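Local coordinates for protein putative aminotransferase (Actinomadura melliaura, PDB 4ZWV) that probably transfers an amino group to a sugar with the help of pyridoxal phosphate, in making the aminopentose of the indolocarbazole AT2433, at residues E76-P81 against T99-D104. Numbering follows the deposited sequence.
Sequences EVLSTP and TWVDVD
Three backbone hydrogen bonds zip V77 and S79 to T99 and V101 in parallel register: T99 N gives to V77 O at 3.0 Å, S79 N to T99 O, and V101 N to S79 O, this last from above the carbonyl plane. Two side-chain bonds add to it, each described for one of two modelled conformers of E76 and T80. Beside the strands T99 OG1 donates to E76 OE1 at 2.6 Å, reaching the carboxylate on its anti side, while OE2 is held by S120 and T123. Farther along, T80 OG1 stands anti to its own N (chi1 -155°) and gives to V101 O at 2.8 Å, carrying the pairing past the strand ends. L78 CD2 runs alongside T99 CG2, 3.5 Å away, and L78 CB meets V101 CG2; P81 CB sits over the six-membered ring of W100, a CH-pi contact 3.9 Å from the centroid. A valine in place of T99 would probably leave E76 OE1 without its hydroxyl donor. Strands 76-79 and 97-100, joined through helix 85-93, form a beta-alpha-beta unit at the sheet's edge, where, in those conformers, a threonine hydroxyl continues the bonding beyond the strands and both oxygens of a buried carboxylate have hydroxyl partners.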
ATOM      1  N   GLU A  76     -20.028 -12.801  -3.256  0.65 11.89           N
ATOM      2  CA  GLU A  76     -20.228 -12.637  -1.829  0.65 11.11           C
ATOM      3  C   GLU A  76     -19.017 -13.077  -1.013  0.65 10.94           C
ATOM      4  O   GLU A  76     -18.514 -14.187  -1.178  0.65 13.84           O
ATOM      5  CB  GLU A  76     -21.466 -13.431  -1.417  0.65 13.84           C
ATOM      6  CG  GLU A  76     -21.699 -13.586   0.058  0.65 15.12           C
ATOM      7  CD  GLU A  76     -22.908 -14.461   0.325  0.65 17.68           C
ATOM      8  OE1 GLU A  76     -23.973 -13.912   0.683  0.65 16.06           O
ATOM      9  OE2 GLU A  76     -22.806 -15.698   0.151  0.65 18.06           O
ATOM     10  N   VAL A  77     -18.557 -12.212  -0.116  1.00 10.87           N
ATOM     11  CA  VAL A  77     -17.561 -12.630   0.866  1.00 10.48           C
ATOM     12  C   VAL A  77     -18.217 -12.527   2.229  1.00 11.63           C
ATOM     13  O   VAL A  77     -18.770 -11.486   2.576  1.00 10.92           O
ATOM     14  CB  VAL A  77     -16.293 -11.768   0.833  1.00  9.85           C
ATOM     15  CG1 VAL A  77     -15.299 -12.259   1.894  1.00 10.23           C
ATOM     16  CG2 VAL A  77     -15.662 -11.819  -0.557  1.00 12.24           C
ATOM     17  N   LEU A  78     -18.166 -13.615   2.991  1.00  9.27           N
ATOM     18  CA  LEU A  78     -18.753 -13.655   4.328  1.00  8.89           C
ATOM     19  C   LEU A  78     -17.729 -13.167   5.345  1.00  9.27           C
ATOM     20  O   LEU A  78     -16.589 -13.612   5.349  1.00 10.79           O
ATOM     21  CB  LEU A  78     -19.217 -15.074   4.650  1.00  8.96           C
ATOM     22  CG  LEU A  78     -20.382 -15.546   3.791  1.00 12.96           C
ATOM     23  CD1 LEU A  78     -20.531 -17.072   3.761  1.00 15.24           C
ATOM     24  CD2 LEU A  78     -21.633 -14.930   4.343  1.00 20.31           C
ATOM     25  N   SER A  79     -18.143 -12.244   6.202  1.00  8.94           N
ATOM     26  CA  SER A  79     -17.232 -11.622   7.151  1.00  9.33           C
ATOM     27  C   SER A  79     -18.054 -11.094   8.317  1.00 11.76           C
ATOM     28  O   SER A  79     -19.237 -10.798   8.153  1.00 12.12           O
ATOM     29  CB  SER A  79     -16.457 -10.488   6.467  1.00  9.47           C
ATOM     30  OG  SER A  79     -15.459  -9.950   7.308  1.00 10.78           O
ATOM     31  N   THR A  80     -17.441 -10.982   9.491  0.56 10.55           N
ATOM     32  CA  THR A  80     -18.131 -10.373  10.627  0.56 10.45           C
ATOM     33  C   THR A  80     -17.779  -8.886  10.694  0.56 10.59           C
ATOM     34  O   THR A  80     -16.720  -8.468  10.217  0.56 12.48           O
ATOM     35  CB  THR A  80     -17.780 -11.065  11.970  0.56 13.51           C
ATOM     36  OG1 THR A  80     -18.840 -10.861  12.910  0.56 12.30           O
ATOM     37  CG2 THR A  80     -16.503 -10.508  12.565  0.56 10.73           C
ATOM     38  N   PRO A  81     -18.681  -8.068  11.257  1.00  9.17           N
ATOM     39  CA  PRO A  81     -18.367  -6.645  11.382  1.00  9.86           C
ATOM     40  C   PRO A  81     -17.569  -6.294  12.629  1.00 11.65           C
ATOM     41  O   PRO A  81     -17.147  -5.144  12.750  1.00 11.66           O
ATOM     42  CB  PRO A  81     -19.742  -5.978  11.424  1.00 12.77           C
ATOM     43  CG  PRO A  81     -20.656  -7.020  11.966  1.00 13.78           C
ATOM     44  CD  PRO A  81     -20.087  -8.370  11.590  1.00 12.77           C
ATOM     45  N   THR A  99     -21.382 -10.035   3.014  1.00 10.76           N
ATOM     46  CA  THR A  99     -22.540 -10.563   3.718  1.00 11.67           C
ATOM     47  C   THR A  99     -22.112 -10.753   5.165  1.00 11.77           C
ATOM     48  O   THR A  99     -21.212 -11.548   5.460  1.00 11.24           O
ATOM     49  CB  THR A  99     -23.036 -11.880   3.125  1.00 15.97           C
ATOM     50  OG1 THR A  99     -23.538 -11.646   1.803  1.00 19.46           O
ATOM     51  CG2 THR A  99     -24.147 -12.465   3.987  1.00 17.29           C
ATOM     52  N   TRP A 100     -22.735  -9.989   6.061  1.00 10.51           N
ATOM     53  CA  TRP A 100     -22.323 -10.011   7.458  1.00  9.60           C
ATOM     54  C   TRP A 100     -22.694 -11.313   8.147  1.00 10.39           C
ATOM     55  O   TRP A 100     -23.800 -11.821   7.976  1.00 12.97           O
ATOM     56  CB  TRP A 100     -22.951  -8.859   8.252  1.00 10.48           C
ATOM     57  CG  TRP A 100     -22.581  -7.487   7.801  1.00 12.20           C
ATOM     58  CD1 TRP A 100     -23.440  -6.504   7.402  1.00 12.15           C
ATOM     59  CD2 TRP A 100     -21.260  -6.920   7.734  1.00  9.84           C
ATOM     60  NE1 TRP A 100     -22.740  -5.371   7.067  1.00 12.49           N
ATOM     61  CE2 TRP A 100     -21.403  -5.591   7.274  1.00 12.35           C
ATOM     62  CE3 TRP A 100     -19.976  -7.406   8.015  1.00 11.03           C
ATOM     63  CZ2 TRP A 100     -20.307  -4.741   7.086  1.00 12.16           C
ATOM     64  CZ3 TRP A 100     -18.887  -6.561   7.829  1.00 12.35           C
ATOM     65  CH2 TRP A 100     -19.061  -5.249   7.369  1.00 12.51           C
ATOM     66  N   VAL A 101     -21.754 -11.818   8.936  1.00 10.95           N
ATOM     67  CA  VAL A 101     -21.973 -12.969   9.800  1.00 12.02           C
ATOM     68  C   VAL A 101     -21.962 -12.489  11.247  1.00 10.05           C
ATOM     69  O   VAL A 101     -21.173 -11.606  11.619  1.00 12.47           O
ATOM     70  CB  VAL A 101     -20.893 -14.050   9.585  1.00 11.54           C
ATOM     71  CG1 VAL A 101     -21.185 -15.309  10.418  1.00 11.36           C
ATOM     72  CG2 VAL A 101     -20.813 -14.411   8.103  1.00 13.07           C
ATOM     73  N   ASP A 102     -22.847 -13.069  12.049  1.00 11.00           N
ATOM     74  CA  ASP A 102     -23.003 -12.677  13.439  1.00 12.73           C
ATOM     75  C   ASP A 102     -21.798 -13.096  14.263  1.00 12.66           C
ATOM     76  O   ASP A 102     -20.910 -13.820  13.795  1.00 13.07           O
ATOM     77  CB  ASP A 102     -24.278 -13.300  14.009  1.00 12.13           C
ATOM     78  CG  ASP A 102     -24.916 -12.470  15.117  1.00 14.17           C
ATOM     79  OD1 ASP A 102     -24.267 -11.543  15.651  1.00 13.98           O
ATOM     80  OD2 ASP A 102     -26.088 -12.760  15.430  1.00 15.92           O
ATOM     81  N   VAL A 103     -21.787 -12.622  15.500  1.00 12.19           N
ATOM     82  CA  VAL A 103     -20.730 -12.874  16.460  1.00 14.43           C
ATOM     83  C   VAL A 103     -21.231 -13.789  17.580  1.00 14.08           C
ATOM     84  O   VAL A 103     -22.356 -13.631  18.060  1.00 16.32           O
ATOM     85  CB  VAL A 103     -20.229 -11.540  17.051  1.00 13.56           C
ATOM     86  CG1 VAL A 103     -19.255 -11.765  18.176  1.00 17.61           C
ATOM     87  CG2 VAL A 103     -19.596 -10.677  15.952  1.00 13.93           C
ATOM     88  N   ASP A 104     -20.400 -14.747  17.987  1.00 12.91           N
ATOM     89  CA  ASP A 104     -20.688 -15.579  19.150  1.00 14.36           C
ATOM     90  C   ASP A 104     -20.448 -14.752  20.416  1.00 14.46           C
ATOM     91  O   ASP A 104     -19.320 -14.347  20.674  1.00 14.16           O
ATOM     92  CB  ASP A 104     -19.798 -16.830  19.137  1.00 16.23           C
ATOM     93  CG  ASP A 104     -20.058 -17.760  20.317  1.00 24.17           C
ATOM     94  OD1 ASP A 104     -20.912 -17.448  21.169  1.00 22.59           O
ATOM     95  OD2 ASP A 104     -19.389 -18.811  20.393  1.00 31.54           O
TER